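PDB 1X7V: PA3566 protein from Pseudomonas aeruginosa, which is of unknown function but belongs to the antibiotic biosynthesis monooxygenase family of alpha-beta plait proteins, which suggests an oxidoreductase role. Local coordinates for residues T5-I10 and Q94-A99; A11-A16 and Q88-D93; A32-E37 and T73-R78; L41-H46 and F55-Q60. All coordinates share one frame; numbering follows the deposited sequence.

How the contacts relate
Contacts 1, 2 and 4 are strand pairings of one antiparallel sheet with the order 40-47, 54-61, 7-15, 87-96; contact 3 joins two helices that pack beside it. Contacts 1 and 2 are successive halves of the same pair, strands 7-15 and 87-96, and the centres of the two contacts lie about 19 Å apart. Contact 1, at the chain ends, is a surface contact and contact 2 is partly buried; waters bridge the threonine face of both. Contact 4 lies nearest the centre of the chain and combines a polar face with an aromatic and selenium-containing one. Contact 3 is a surface contact built round one histidine, and Arg35 ties it to contact 4 through Asp44 and Tyr43.

Contact 1 (T5-I10 and Q94-A99); sequences TPLTLI and QLYRLA
Thr8 and Leu95 form the hydrogen-bonded pair that joins strand 7-15 to strand 87-96, outermost within the chain, the antiparallel pairing of the two chain ends in this alpha-beta plait. Two backbone bonds hold it: Thr8 N to Leu95 O and Leu95 N to Thr8 O, each 2.8 Å. The strands splay here, with the directions of the short segments 140° apart, and toward Arg97 a water bridges the backbones.

Apolar contacts lie on both faces. On that of Thr8, Leu95 CG is wedged between its own backbone N and carbonyl carbon (chi1 42°), which keeps its methyls near the neighbouring strand: Leu95 CD1 lies 3.8 Å from Thr8 CG2, and Leu95 CD2 meets Ile10 CD1 at 3.9 Å. On the other face Leu9 and Gln94 run side by side, with Leu9 CD1 against Gln94 CG. The Tyr96 ring crosses Leu7 obliquely, Leu7 CD1 reaching Tyr96 CZ. On this same face Leu67 of helix 64-71 packs on Leu7 and Leu9.

Polar bridging falls to two waters that share Thr8 OG1. One donates to Pro6 O, which also sits at the Tyr96 ring edge, and accepts from Arg97 N; the other accepts from Arg97 NH2 at 2.9 Å, in the plane of the guanidinium group.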
loop_
_atom_site.group_PDB
_atom_site.type_symbol
_atom_site.label_atom_id
_atom_site.label_comp_id
_atom_site.label_asym_id
_atom_site.label_seq_id
_atom_site.Cartn_x
_atom_site.Cartn_y
_atom_site.Cartn_z
ATOM N N THR A 5 12.492 5.699 -15.383
ATOM C CA THR A 5 11.060 5.509 -15.196
ATOM C C THR A 5 10.831 5.188 -13.732
ATOM O O THR A 5 11.499 4.313 -13.168
ATOM C CB THR A 5 10.572 4.353 -16.060
ATOM O OG1 THR A 5 10.996 4.607 -17.395
ATOM C CG2 THR A 5 9.037 4.189 -16.013
ATOM N N PRO A 6 9.860 5.868 -13.102
ATOM C CA PRO A 6 9.526 5.423 -11.746
ATOM C C PRO A 6 9.110 3.937 -11.657
ATOM O O PRO A 6 8.553 3.366 -12.612
ATOM C CB PRO A 6 8.305 6.275 -11.390
ATOM C CG PRO A 6 8.294 7.349 -12.302
ATOM C CD PRO A 6 8.938 6.907 -13.561
ATOM N N LEU A 7 9.361 3.351 -10.496
ATOM C CA LEU A 7 8.844 2.044 -10.131
ATOM C C LEU A 7 7.371 2.160 -9.729
ATOM O O LEU A 7 7.047 2.898 -8.788
ATOM C CB LEU A 7 9.569 1.516 -8.902
ATOM C CG LEU A 7 9.094 0.171 -8.317
ATOM C CD1 LEU A 7 9.163 -0.964 -9.320
ATOM C CD2 LEU A 7 10.034 -0.118 -7.116
ATOM N N THR A 8 6.494 1.472 -10.427
ATOM C CA THR A 8 5.099 1.394 -10.005
ATOM C C THR A 8 4.941 0.115 -9.171
ATOM O O THR A 8 5.538 -0.935 -9.486
ATOM C CB THR A 8 4.124 1.428 -11.231
ATOM O OG1 THR A 8 4.224 2.698 -11.918
ATOM C CG2 THR A 8 2.644 1.184 -10.793
ATOM N N LEU A 9 4.193 0.215 -8.079
ATOM C CA LEU A 9 3.872 -0.936 -7.227
ATOM C C LEU A 9 2.378 -0.961 -7.111
ATOM O O LEU A 9 1.774 0.071 -6.918
ATOM C CB LEU A 9 4.521 -0.785 -5.846
ATOM C CG LEU A 9 5.653 -1.664 -5.419
ATOM C CD1 LEU A 9 6.910 -1.237 -6.143
ATOM C CD2 LEU A 9 5.920 -1.606 -3.903
ATOM N N ILE A 10 1.771 -2.138 -7.251
ATOM C CA ILE A 10 0.360 -2.309 -6.957
ATOM C C ILE A 10 0.301 -3.395 -5.882
ATOM O O ILE A 10 0.786 -4.510 -6.092
ATOM C CB ILE A 10 -0.461 -2.740 -8.195
ATOM C CG1 ILE A 10 -0.334 -1.734 -9.342
ATOM C CG2 ILE A 10 -1.939 -2.978 -7.806
ATOM C CD1 ILE A 10 -0.746 -2.360 -10.669
ATOM N N GLN A 94 5.334 -5.465 -8.990
ATOM C CA GLN A 94 6.273 -4.441 -9.350
ATOM C C GLN A 94 6.323 -4.223 -10.849
ATOM O O GLN A 94 6.430 -5.155 -11.558
ATOM C CB GLN A 94 7.649 -4.769 -8.837
ATOM C CG GLN A 94 7.709 -4.689 -7.313
ATOM C CD GLN A 94 9.093 -5.087 -6.851
ATOM O OE1 GLN A 94 10.046 -4.333 -7.061
ATOM N NE2 GLN A 94 9.222 -6.304 -6.283
ATOM N N LEU A 95 6.267 -2.954 -11.325
ATOM C CA LEU A 95 6.113 -2.754 -12.729
ATOM C C LEU A 95 6.606 -1.406 -13.175
ATOM O O LEU A 95 6.673 -0.486 -12.351
ATOM C CB LEU A 95 4.656 -2.942 -13.143
ATOM C CG LEU A 95 3.557 -2.369 -12.271
ATOM C CD1 LEU A 95 2.434 -1.812 -13.105
ATOM C CD2 LEU A 95 2.970 -3.443 -11.295
ATOM N N TYR A 96 6.919 -1.302 -14.487
ATOM C CA TYR A 96 7.395 -0.053 -15.050
ATOM C C TYR A 96 6.569 0.381 -16.234
ATOM O O TYR A 96 6.270 -0.439 -17.097
ATOM C CB TYR A 96 8.798 -0.253 -15.545
ATOM C CG TYR A 96 9.801 -0.442 -14.427
ATOM C CD1 TYR A 96 10.426 -1.643 -14.255
ATOM C CD2 TYR A 96 10.122 0.603 -13.560
ATOM C CE1 TYR A 96 11.364 -1.822 -13.232
ATOM C CE2 TYR A 96 11.066 0.443 -12.550
ATOM C CZ TYR A 96 11.679 -0.788 -12.395
ATOM O OH TYR A 96 12.650 -0.988 -11.411
ATOM N N ARG A 97 6.240 1.661 -16.277
ATOM C CA ARG A 97 5.462 2.218 -17.375
ATOM C C ARG A 97 6.232 2.115 -18.709
ATOM O O ARG A 97 7.499 2.366 -18.703
ATOM C CB ARG A 97 5.056 3.685 -17.107
ATOM C CG ARG A 97 3.808 4.069 -18.054
ATOM C CD ARG A 97 3.213 5.301 -17.725
ATOM N NE ARG A 97 2.671 5.331 -16.355
ATOM C CZ ARG A 97 2.269 6.462 -15.792
ATOM N NH1 ARG A 97 2.321 7.588 -16.493
ATOM N NH2 ARG A 97 1.804 6.487 -14.565
ATOM N N LEU A 98 5.542 1.740 -19.778
ATOM C CA LEU A 98 6.098 1.780 -21.117
ATOM C C LEU A 98 5.695 3.114 -21.739
ATOM O O LEU A 98 4.590 3.579 -21.536
ATOM C CB LEU A 98 5.566 0.609 -21.953
ATOM C CG LEU A 98 5.768 -0.795 -21.363
ATOM C CD1 LEU A 98 5.271 -1.884 -22.302
ATOM C CD2 LEU A 98 7.229 -1.005 -21.037
ATOM N N ALA A 99 6.596 3.731 -22.479
ATOM C CA ALA A 99 6.339 5.055 -23.048
ATOM C C ALA A 99 6.824 5.121 -24.480
ATOM O O ALA A 99 7.246 4.110 -25.019
ATOM C CB ALA A 99 7.012 6.132 -22.208
HETATM O O HOH W 1 6.212 3.197 -13.784
HETATM O O HOH W 2 1.952 4.010 -12.993
#

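Contact 2 (A11-A16 and Q88-D93); sequences ATITAA and QNVKID
Ala11 CB and Ile92 CD1 touch at 3.7 Å on the more closely packed face of this strand pair. Ile92 reaches across because CG1 lies anti to the carbonyl carbon and the chain then bends back (chi2 -64°). Next to them Ile13 and Val90 lie side by side, Ile13 CG2 4.2 Å from Val90 CG2. Leu23 and Leu27 of helix 20-36 cover Ile13, while Val90 and Ile92 on the outer strand stay exposed.

Between the faces, strands 11-15 and 89-93 run almost exactly antiparallel. Thr12 and Lys91 exchange two backbone bonds, and Thr14 N donates to Asn89 O. At the far end Gln88 and Asn89 both face Thr14, a classic beta bulge: Thr14 O receives Gln88 N at 2.8 Å and, weakly, Asn89 N at 3.3 Å.

The opposite face, with Thr12, Thr14, Asn89 and Lys91, is looser and wetter. One water accepts from Asn89 ND2, donates to Thr12 O and also bonds Thr14 OG1 at 2.8 Å. Another links Thr12 OG1 to Asp93 OD2. Lys91 turns its end away from strand 11-15, and Lys91 NZ lies in a long salt bridge, 4.0 Å, with Asp93 OD2.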
loop_
_atom_site.group_PDB
_atom_site.type_symbol
_atom_site.label_atom_id
_atom_site.label_comp_id
_atom_site.label_asym_id
_atom_site.label_seq_id
_atom_site.Cartn_x
_atom_site.Cartn_y
_atom_site.Cartn_z
ATOM N N ALA A 11 -0.260 -3.034 -4.735
ATOM C CA ALA A 11 -0.396 -3.947 -3.609
ATOM C C ALA A 11 -1.876 -4.283 -3.569
ATOM O O ALA A 11 -2.671 -3.377 -3.488
ATOM C CB ALA A 11 0.042 -3.276 -2.311
ATOM N N THR A 12 -2.222 -5.552 -3.720
ATOM C CA THR A 12 -3.604 -6.019 -3.606
ATOM C C THR A 12 -3.703 -6.706 -2.245
ATOM O O THR A 12 -3.026 -7.717 -1.971
ATOM C CB THR A 12 -3.994 -6.958 -4.728
ATOM O OG1 THR A 12 -3.782 -6.351 -6.015
ATOM C CG2 THR A 12 -5.453 -7.294 -4.622
ATOM N N ILE A 13 -4.477 -6.091 -1.349
ATOM C CA ILE A 13 -4.587 -6.519 0.021
ATOM C C ILE A 13 -6.017 -7.032 0.254
ATOM O O ILE A 13 -6.978 -6.325 -0.032
ATOM C CB ILE A 13 -4.241 -5.380 0.949
ATOM C CG1 ILE A 13 -2.880 -4.813 0.546
ATOM C CG2 ILE A 13 -4.191 -5.890 2.383
ATOM C CD1 ILE A 13 -2.143 -4.033 1.607
ATOM N N THR A 14 -6.132 -8.248 0.774
ATOM C CA THR A 14 -7.438 -8.914 1.007
ATOM C C THR A 14 -7.602 -9.075 2.504
ATOM O O THR A 14 -6.768 -9.745 3.163
ATOM C CB THR A 14 -7.522 -10.310 0.362
ATOM O OG1 THR A 14 -7.132 -10.264 -1.029
ATOM C CG2 THR A 14 -8.917 -10.815 0.445
ATOM N N ALA A 15 -8.662 -8.473 3.056
ATOM C CA ALA A 15 -8.963 -8.618 4.479
ATOM C C ALA A 15 -9.551 -9.998 4.775
ATOM O O ALA A 15 -10.263 -10.573 3.944
ATOM C CB ALA A 15 -9.923 -7.547 4.911
ATOM N N ALA A 16 -9.279 -10.513 5.963
ATOM C CA ALA A 16 -9.907 -11.696 6.440
ATOM C C ALA A 16 -11.423 -11.447 6.450
ATOM O O ALA A 16 -11.841 -10.323 6.747
ATOM C CB ALA A 16 -9.461 -12.008 7.856
ATOM N N GLN A 88 -5.798 -11.751 4.888
ATOM C CA GLN A 88 -5.891 -13.037 4.280
ATOM C C GLN A 88 -4.770 -13.178 3.218
ATOM O O GLN A 88 -4.276 -14.277 2.993
ATOM C CB GLN A 88 -7.246 -13.171 3.570
ATOM C CG GLN A 88 -7.562 -14.578 3.047
ATOM C CD GLN A 88 -8.882 -14.625 2.214
ATOM O OE1 GLN A 88 -8.840 -14.814 0.989
ATOM N NE2 GLN A 88 -10.035 -14.454 2.876
ATOM N N ASN A 89 -4.490 -12.098 2.496
ATOM C CA ASN A 89 -3.509 -12.164 1.374
ATOM C C ASN A 89 -2.951 -10.789 1.073
ATOM O O ASN A 89 -3.659 -9.782 1.176
ATOM C CB ASN A 89 -4.127 -12.787 0.133
ATOM C CG ASN A 89 -3.066 -13.283 -0.871
ATOM O OD1 ASN A 89 -2.492 -14.388 -0.735
ATOM N ND2 ASN A 89 -2.757 -12.441 -1.822
ATOM N N VAL A 90 -1.677 -10.731 0.729
ATOM C CA VAL A 90 -1.069 -9.509 0.209
ATOM C C VAL A 90 -0.285 -9.921 -1.044
ATOM O O VAL A 90 0.612 -10.749 -0.965
ATOM C CB VAL A 90 -0.133 -8.812 1.254
ATOM C CG1 VAL A 90 0.427 -7.558 0.690
ATOM C CG2 VAL A 90 -0.907 -8.456 2.555
ATOM N N LYS A 91 -0.634 -9.332 -2.174
ATOM C CA LYS A 91 0.083 -9.538 -3.427
ATOM C C LYS A 91 0.767 -8.229 -3.746
ATOM O O LYS A 91 0.155 -7.174 -3.672
ATOM C CB LYS A 91 -0.887 -9.882 -4.530
ATOM C CG LYS A 91 -0.244 -10.224 -5.840
ATOM C CD LYS A 91 -1.388 -10.753 -6.751
ATOM C CE LYS A 91 -0.969 -11.004 -8.160
ATOM N NZ LYS A 91 -2.169 -10.715 -9.074
ATOM N N ILE A 92 2.049 -8.304 -4.135
ATOM C CA ILE A 92 2.797 -7.135 -4.466
ATOM C C ILE A 92 3.264 -7.304 -5.901
ATOM O O ILE A 92 3.923 -8.263 -6.220
ATOM C CB ILE A 92 4.001 -6.936 -3.559
ATOM C CG1 ILE A 92 3.624 -6.822 -2.064
ATOM C CG2 ILE A 92 4.805 -5.691 -3.994
ATOM C CD1 ILE A 92 2.807 -5.659 -1.732
ATOM N N ASP A 93 2.846 -6.389 -6.771
ATOM C CA ASP A 93 3.300 -6.393 -8.156
ATOM C C ASP A 93 4.204 -5.200 -8.350
ATOM O O ASP A 93 3.913 -4.094 -7.888
ATOM C CB ASP A 93 2.110 -6.301 -9.095
ATOM C CG ASP A 93 1.207 -7.527 -8.990
ATOM O OD1 ASP A 93 1.728 -8.673 -8.852
ATOM O OD2 ASP A 93 -0.044 -7.352 -9.035
HETATM O O HOH W 3 -1.158 -6.569 -6.679
HETATM O O HOH W 4 -4.604 -10.087 -2.130
#

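Contact 3 (A32-E37 and T73-R78)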
loop_
_atom_site.group_PDB
_atom_site.type_symbol
_atom_site.label_atom_id
_atom_site.label_comp_id
_atom_site.label_asym_id
_atom_site.label_seq_id
_atom_site.Cartn_x
_atom_site.Cartn_y
_atom_site.Cartn_z
ATOM N N ALA A 32 -1.595 9.712 3.873
ATOM C CA ALA A 32 -1.054 11.059 3.966
ATOM C C ALA A 32 0.450 11.013 4.261
ATOM O O ALA A 32 1.225 11.709 3.578
ATOM C CB ALA A 32 -1.777 11.867 5.010
ATOM N N PRO A 33 0.883 10.224 5.256
ATOM C CA PRO A 33 2.323 10.264 5.524
ATOM C C PRO A 33 3.138 9.693 4.368
ATOM O O PRO A 33 4.286 10.156 4.114
ATOM C CB PRO A 33 2.483 9.459 6.810
ATOM C CG PRO A 33 1.249 8.679 6.942
ATOM C CD PRO A 33 0.172 9.383 6.236
ATOM N N SER A 34 2.609 8.684 3.688
ATOM C CA SER A 34 3.348 8.098 2.558
ATOM C C SER A 34 3.472 9.075 1.389
ATOM O O SER A 34 4.532 9.186 0.759
ATOM C CB SER A 34 2.747 6.778 2.120
ATOM O OG SER A 34 2.823 5.771 3.116
ATOM N N ARG A 35 2.399 9.807 1.094
ATOM C CA ARG A 35 2.401 10.770 -0.007
ATOM C C ARG A 35 3.473 11.873 0.204
ATOM O O ARG A 35 4.042 12.393 -0.775
ATOM C CB ARG A 35 1.030 11.429 -0.127
ATOM C CG ARG A 35 0.025 10.609 -0.859
ATOM C CD ARG A 35 -1.369 11.258 -0.771
ATOM N NE ARG A 35 -2.307 10.457 -1.543
ATOM C CZ ARG A 35 -3.596 10.738 -1.667
ATOM N NH1 ARG A 35 -4.079 11.841 -1.122
ATOM N NH2 ARG A 35 -4.390 9.950 -2.373
ATOM N N ALA A 36 3.766 12.187 1.474
ATOM C CA ALA A 36 4.705 13.237 1.850
ATOM C C ALA A 36 6.153 12.786 1.681
ATOM O O ALA A 36 7.062 13.624 1.633
ATOM C CB ALA A 36 4.454 13.663 3.293
ATOM N N GLU A 37 6.382 11.467 1.639
ATOM C CA GLU A 37 7.761 10.956 1.625
ATOM C C GLU A 37 8.533 11.378 0.371
ATOM O O GLU A 37 7.993 11.422 -0.713
ATOM C CB GLU A 37 7.774 9.444 1.720
ATOM C CG GLU A 37 7.374 8.903 3.036
ATOM C CD GLU A 37 7.441 7.379 3.000
ATOM O OE1 GLU A 37 8.575 6.879 2.754
ATOM O OE2 GLU A 37 6.387 6.710 3.189
ATOM N N THR A 73 9.888 3.545 7.637
ATOM C CA THR A 73 9.188 4.641 8.278
ATOM C C THR A 73 8.362 4.094 9.402
ATOM O O THR A 73 7.990 2.925 9.394
ATOM C CB THR A 73 8.272 5.448 7.293
ATOM O OG1 THR A 73 7.280 4.580 6.735
ATOM C CG2 THR A 73 9.083 6.048 6.175
ATOM N N GLU A 74 8.046 5.005 10.318
ATOM C CA GLU A 74 7.176 4.807 11.467
ATOM C C GLU A 74 5.774 4.378 11.053
ATOM O O GLU A 74 5.278 3.395 11.543
ATOM C CB GLU A 74 7.099 6.131 12.200
ATOM C CG GLU A 74 6.508 6.095 13.578
ATOM C CD GLU A 74 6.883 7.331 14.452
ATOM O OE1 GLU A 74 6.518 7.353 15.654
ATOM O OE2 GLU A 74 7.562 8.274 13.961
ATOM N N HIS A 75 5.169 5.113 10.125
ATOM C CA HIS A 75 3.829 4.784 9.624
ATOM C C HIS A 75 3.763 3.407 8.988
ATOM O O HIS A 75 2.840 2.622 9.270
ATOM C CB HIS A 75 3.225 5.897 8.712
ATOM C CG HIS A 75 4.052 6.247 7.516
ATOM N ND1 HIS A 75 5.154 7.070 7.589
ATOM C CD2 HIS A 75 3.895 5.936 6.207
ATOM C CE1 HIS A 75 5.678 7.205 6.373
ATOM N NE2 HIS A 75 4.938 6.516 5.520
ATOM N N PHE A 76 4.750 3.074 8.172
ATOM C CA PHE A 76 4.746 1.804 7.529
ATOM C C PHE A 76 4.894 0.663 8.547
ATOM O O PHE A 76 4.214 -0.381 8.456
ATOM C CB PHE A 76 5.882 1.711 6.526
ATOM C CG PHE A 76 5.936 0.383 5.825
ATOM C CD1 PHE A 76 5.177 0.165 4.694
ATOM C CD2 PHE A 76 6.710 -0.657 6.343
ATOM C CE1 PHE A 76 5.207 -1.070 4.026
ATOM C CE2 PHE A 76 6.729 -1.915 5.698
ATOM C CZ PHE A 76 5.974 -2.113 4.559
ATOM N N LEU A 77 5.800 0.832 9.499
ATOM C CA LEU A 77 5.989 -0.218 10.510
ATOM C C LEU A 77 4.810 -0.322 11.474
ATOM O O LEU A 77 4.501 -1.418 11.922
ATOM C CB LEU A 77 7.293 -0.042 11.248
ATOM C CG LEU A 77 8.529 -0.267 10.380
ATOM C CD1 LEU A 77 9.773 0.063 11.177
ATOM C CD2 LEU A 77 8.635 -1.683 9.785
ATOM N N ARG A 78 4.123 0.786 11.753
ATOM C CA ARG A 78 2.880 0.723 12.537
ATOM C C ARG A 78 1.765 -0.114 11.883
ATOM O O ARG A 78 0.961 -0.765 12.589
ATOM C CB ARG A 78 2.345 2.113 12.870
ATOM C CG ARG A 78 3.067 2.777 14.032
ATOM C CD ARG A 78 2.306 4.006 14.512
ATOM N NE ARG A 78 2.199 5.000 13.435
ATOM C CZ ARG A 78 2.857 6.160 13.381
ATOM N NH1 ARG A 78 3.667 6.564 14.372
ATOM N NH2 ARG A 78 2.686 6.948 12.333
#
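His75 carries this helix-helix contact, reaching from the first turn of helix 74-80 to the C-terminal end of helix 20-36. His75 CB rests 3.8 Å from Pro33 CG. From there CG stands between the backbone N and the carbonyl carbon (chi1 57°), and the imidazole lies flat against the proline: Pro33 CB sits 3.6 Å from the His75 ring centroid, nearly on the ring normal, a CH-pi contact over the face. The OG1 of Thr73, the N-cap residue, accepts from Phe76 N and lies over the opposite face toward the rim, so both faces have a neighbour; that hydroxyl is also bonded to His70 O. Farther out, His75 CD2 meets Ser34 OG at the ring edge, 3.3 Å away; the serine hydroxyl is itself bonded to Leu30 O. CE1 approaches Glu37 OE2.

At the tip, His75 NE2 donates to Glu37 OE2 at 2.8 Å with a bent N-H...O angle of 144°. The carboxylate oxygen lies nearly in the imidazole plane, but the histidine meets it from above the carboxylate plane, the two planes being 74° apart. His70 ND1 bonds the same oxygen, so two imidazoles converge on one carboxylate oxygen, which holds Glu37 and fixes the rotation of the His75 ring.

Contact 4 (L41-H46 and F55-Q60)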
loop_
_atom_site.group_PDB
_atom_site.type_symbol
_atom_site.label_atom_id
_atom_site.label_comp_id
_atom_site.label_asym_id
_atom_site.label_seq_id
_atom_site.Cartn_x
_atom_site.Cartn_y
_atom_site.Cartn_z
ATOM N N LEU A 41 5.854 9.483 -5.806
ATOM C CA LEU A 41 5.157 10.092 -6.934
ATOM C C LEU A 41 3.669 9.785 -6.980
ATOM O O LEU A 41 2.920 10.477 -7.624
ATOM C CB LEU A 41 5.822 9.662 -8.250
ATOM C CG LEU A 41 7.255 10.098 -8.350
ATOM C CD1 LEU A 41 7.803 9.642 -9.684
ATOM C CD2 LEU A 41 7.321 11.578 -8.196
ATOM N N GLN A 42 3.250 8.730 -6.312
ATOM C CA GLN A 42 1.810 8.407 -6.224
ATOM C C GLN A 42 1.661 7.477 -5.037
ATOM O O GLN A 42 2.468 6.604 -4.828
ATOM C CB GLN A 42 1.318 7.705 -7.500
ATOM C CG GLN A 42 -0.213 7.329 -7.437
ATOM C CD GLN A 42 -0.715 6.617 -8.667
ATOM O OE1 GLN A 42 0.069 6.204 -9.510
ATOM N NE2 GLN A 42 -2.067 6.475 -8.783
ATOM N N TYR A 43 0.576 7.635 -4.288
ATOM C CA TYR A 43 0.249 6.694 -3.223
ATOM C C TYR A 43 -1.243 6.830 -2.977
ATOM O O TYR A 43 -1.692 7.740 -2.251
ATOM C CB TYR A 43 1.074 6.925 -1.956
ATOM C CG TYR A 43 1.084 5.756 -0.993
ATOM C CD1 TYR A 43 2.160 4.842 -0.944
ATOM C CD2 TYR A 43 0.082 5.609 -0.058
ATOM C CE1 TYR A 43 2.184 3.810 -0.045
ATOM C CE2 TYR A 43 0.087 4.584 0.856
ATOM C CZ TYR A 43 1.134 3.673 0.859
ATOM O OH TYR A 43 1.100 2.672 1.763
ATOM N N ASP A 44 -1.992 5.953 -3.646
ATOM C CA ASP A 44 -3.433 6.035 -3.687
ATOM C C ASP A 44 -4.069 4.709 -3.248
ATOM O O ASP A 44 -3.672 3.665 -3.699
ATOM C CB ASP A 44 -3.890 6.389 -5.130
ATOM C CG ASP A 44 -3.538 7.826 -5.538
ATOM O OD1 ASP A 44 -3.551 8.757 -4.661
ATOM O OD2 ASP A 44 -3.298 8.022 -6.764
ATOM N N LEU A 45 -5.050 4.802 -2.348
ATOM C CA LEU A 45 -5.812 3.689 -1.814
ATOM C C LEU A 45 -7.168 3.544 -2.506
ATOM O O LEU A 45 -7.837 4.504 -2.779
ATOM C CB LEU A 45 -6.068 3.878 -0.317
ATOM C CG LEU A 45 -6.847 2.790 0.409
ATOM C CD1 LEU A 45 -6.192 1.438 0.324
ATOM C CD2 LEU A 45 -7.006 3.222 1.890
ATOM N N HIS A 46 -7.567 2.313 -2.787
ATOM C CA HIS A 46 -8.816 2.040 -3.523
ATOM C C HIS A 46 -9.491 0.810 -2.892
ATOM O O HIS A 46 -8.813 -0.051 -2.321
ATOM C CB HIS A 46 -8.561 1.664 -4.990
ATOM C CG HIS A 46 -7.665 2.605 -5.728
ATOM N ND1 HIS A 46 -6.307 2.656 -5.493
ATOM C CD2 HIS A 46 -7.922 3.553 -6.669
ATOM C CE1 HIS A 46 -5.764 3.579 -6.281
ATOM N NE2 HIS A 46 -6.713 4.133 -7.001
ATOM N N PHE A 55 -8.679 -4.424 -1.401
ATOM C CA PHE A 55 -8.137 -3.067 -1.488
ATOM C C PHE A 55 -6.898 -3.098 -2.344
ATOM O O PHE A 55 -6.238 -4.138 -2.444
ATOM C CB PHE A 55 -7.735 -2.532 -0.123
ATOM C CG PHE A 55 -8.860 -2.516 0.876
ATOM C CD1 PHE A 55 -9.173 -3.634 1.622
ATOM C CD2 PHE A 55 -9.663 -1.420 0.979
ATOM C CE1 PHE A 55 -10.267 -3.597 2.491
ATOM C CE2 PHE A 55 -10.674 -1.395 1.805
ATOM C CZ PHE A 55 -10.977 -2.509 2.572
ATOM N N TYR A 56 -6.599 -1.946 -2.933
ATOM C CA TYR A 56 -5.465 -1.814 -3.866
ATOM C C TYR A 56 -4.749 -0.557 -3.540
ATOM O O TYR A 56 -5.382 0.511 -3.524
ATOM C CB TYR A 56 -5.953 -1.722 -5.323
ATOM C CG TYR A 56 -6.849 -2.837 -5.751
ATOM C CD1 TYR A 56 -8.235 -2.783 -5.524
ATOM C CD2 TYR A 56 -6.343 -3.974 -6.357
ATOM C CE1 TYR A 56 -9.103 -3.819 -5.932
ATOM C CE2 TYR A 56 -7.201 -5.014 -6.766
ATOM C CZ TYR A 56 -8.579 -4.933 -6.527
ATOM O OH TYR A 56 -9.440 -5.952 -6.917
HETATM N N MSE A 57 -3.432 -0.646 -3.280
HETATM C CA MSE A 57 -2.628 0.573 -3.174
HETATM C C MSE A 57 -1.856 0.681 -4.488
HETATM O O MSE A 57 -1.161 -0.262 -4.854
HETATM C CB MSE A 57 -1.651 0.510 -1.982
HETATM C CG MSE A 57 -1.111 1.821 -1.536
HETATM SE SE MSE A 57 -2.538 2.787 -0.549
HETATM C CE MSE A 57 -2.420 1.774 1.276
ATOM N N ILE A 58 -2.000 1.798 -5.181
ATOM C CA ILE A 58 -1.235 2.090 -6.400
ATOM C C ILE A 58 -0.212 3.120 -5.986
ATOM O O ILE A 58 -0.538 4.222 -5.527
ATOM C CB ILE A 58 -2.092 2.584 -7.594
ATOM C CG1 ILE A 58 -3.232 1.567 -7.938
ATOM C CG2 ILE A 58 -1.187 2.850 -8.830
ATOM C CD1 ILE A 58 -4.163 2.058 -8.983
ATOM N N GLU A 59 1.053 2.768 -6.174
ATOM C CA GLU A 59 2.176 3.560 -5.691
ATOM C C GLU A 59 3.177 3.772 -6.847
ATOM O O GLU A 59 3.346 2.874 -7.667
ATOM C CB GLU A 59 2.897 2.833 -4.558
ATOM C CG GLU A 59 2.028 2.319 -3.422
ATOM C CD GLU A 59 2.789 1.539 -2.397
ATOM O OE1 GLU A 59 4.040 1.677 -2.325
ATOM O OE2 GLU A 59 2.130 0.787 -1.619
ATOM N N GLN A 60 3.820 4.931 -6.883
ATOM C CA GLN A 60 4.966 5.169 -7.769
ATOM C C GLN A 60 6.100 5.734 -6.913
ATOM O O GLN A 60 5.917 6.652 -6.083
ATOM C CB GLN A 60 4.615 6.130 -8.900
ATOM C CG GLN A 60 3.613 5.622 -9.916
ATOM C CD GLN A 60 3.446 6.598 -11.029
ATOM O OE1 GLN A 60 4.394 6.848 -11.784
ATOM N NE2 GLN A 60 2.273 7.239 -11.102
HETATM O O HOH W 5 2.780 0.701 1.639
#
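Tyr43 and Met57, a selenomethionine, each set CG anti to the backbone N (chi1 -163° and -162°), and the bends at chi2 and chi3 of Met57 fold its end toward the tyrosine. Met57 CG lies over one face of the Tyr43 ring, 3.9 Å from the centroid, a CH-pi contact. SE follows as a Met-aromatic contact, Met57 SE approaching obliquely and coming 3.5 Å from Tyr43 CE2; on its other flank it packs against Leu45 CB. Glu59 runs alongside the same ring, Glu59 CD 3.3 Å from Tyr43 CE1, and a water bonds Tyr43 OH and donates weakly to Glu59 OE2. Glu59 OE1 is held by Trp61 NE1.

The opposite face is polar. Gln60 NE2 donates to Gln42 OE1 in a nearly straight bond of 2.9 Å, with the two amide planes turned 71° apart. Gln42 NE2 in turn donates to Asp44 OD2, so both ends of this amide are engaged and its rotation is fixed. His46 ND1 bonds Tyr56 O at 3.1 Å, the oxygen lying in the imidazole plane, while His46 CE1 packs on Ile58 CD1.

Backbone bonds join the antiparallel strands throughout this hairpin. Leu41 and Gln42 both face Gln60 in a classic beta bulge: Leu41 N bonds Gln60 O at 2.8 Å, Gln42 N only weakly.

Strand 40-47 is the sheet edge within the chain, and strand 54-61 pairs on its other side with strand 7-15. Helix 20-36 covers the Tyr43 face through Leu27, Leu30 and Ser34, and its Arg35 reaches Asp44 OD1 in a salt bridge.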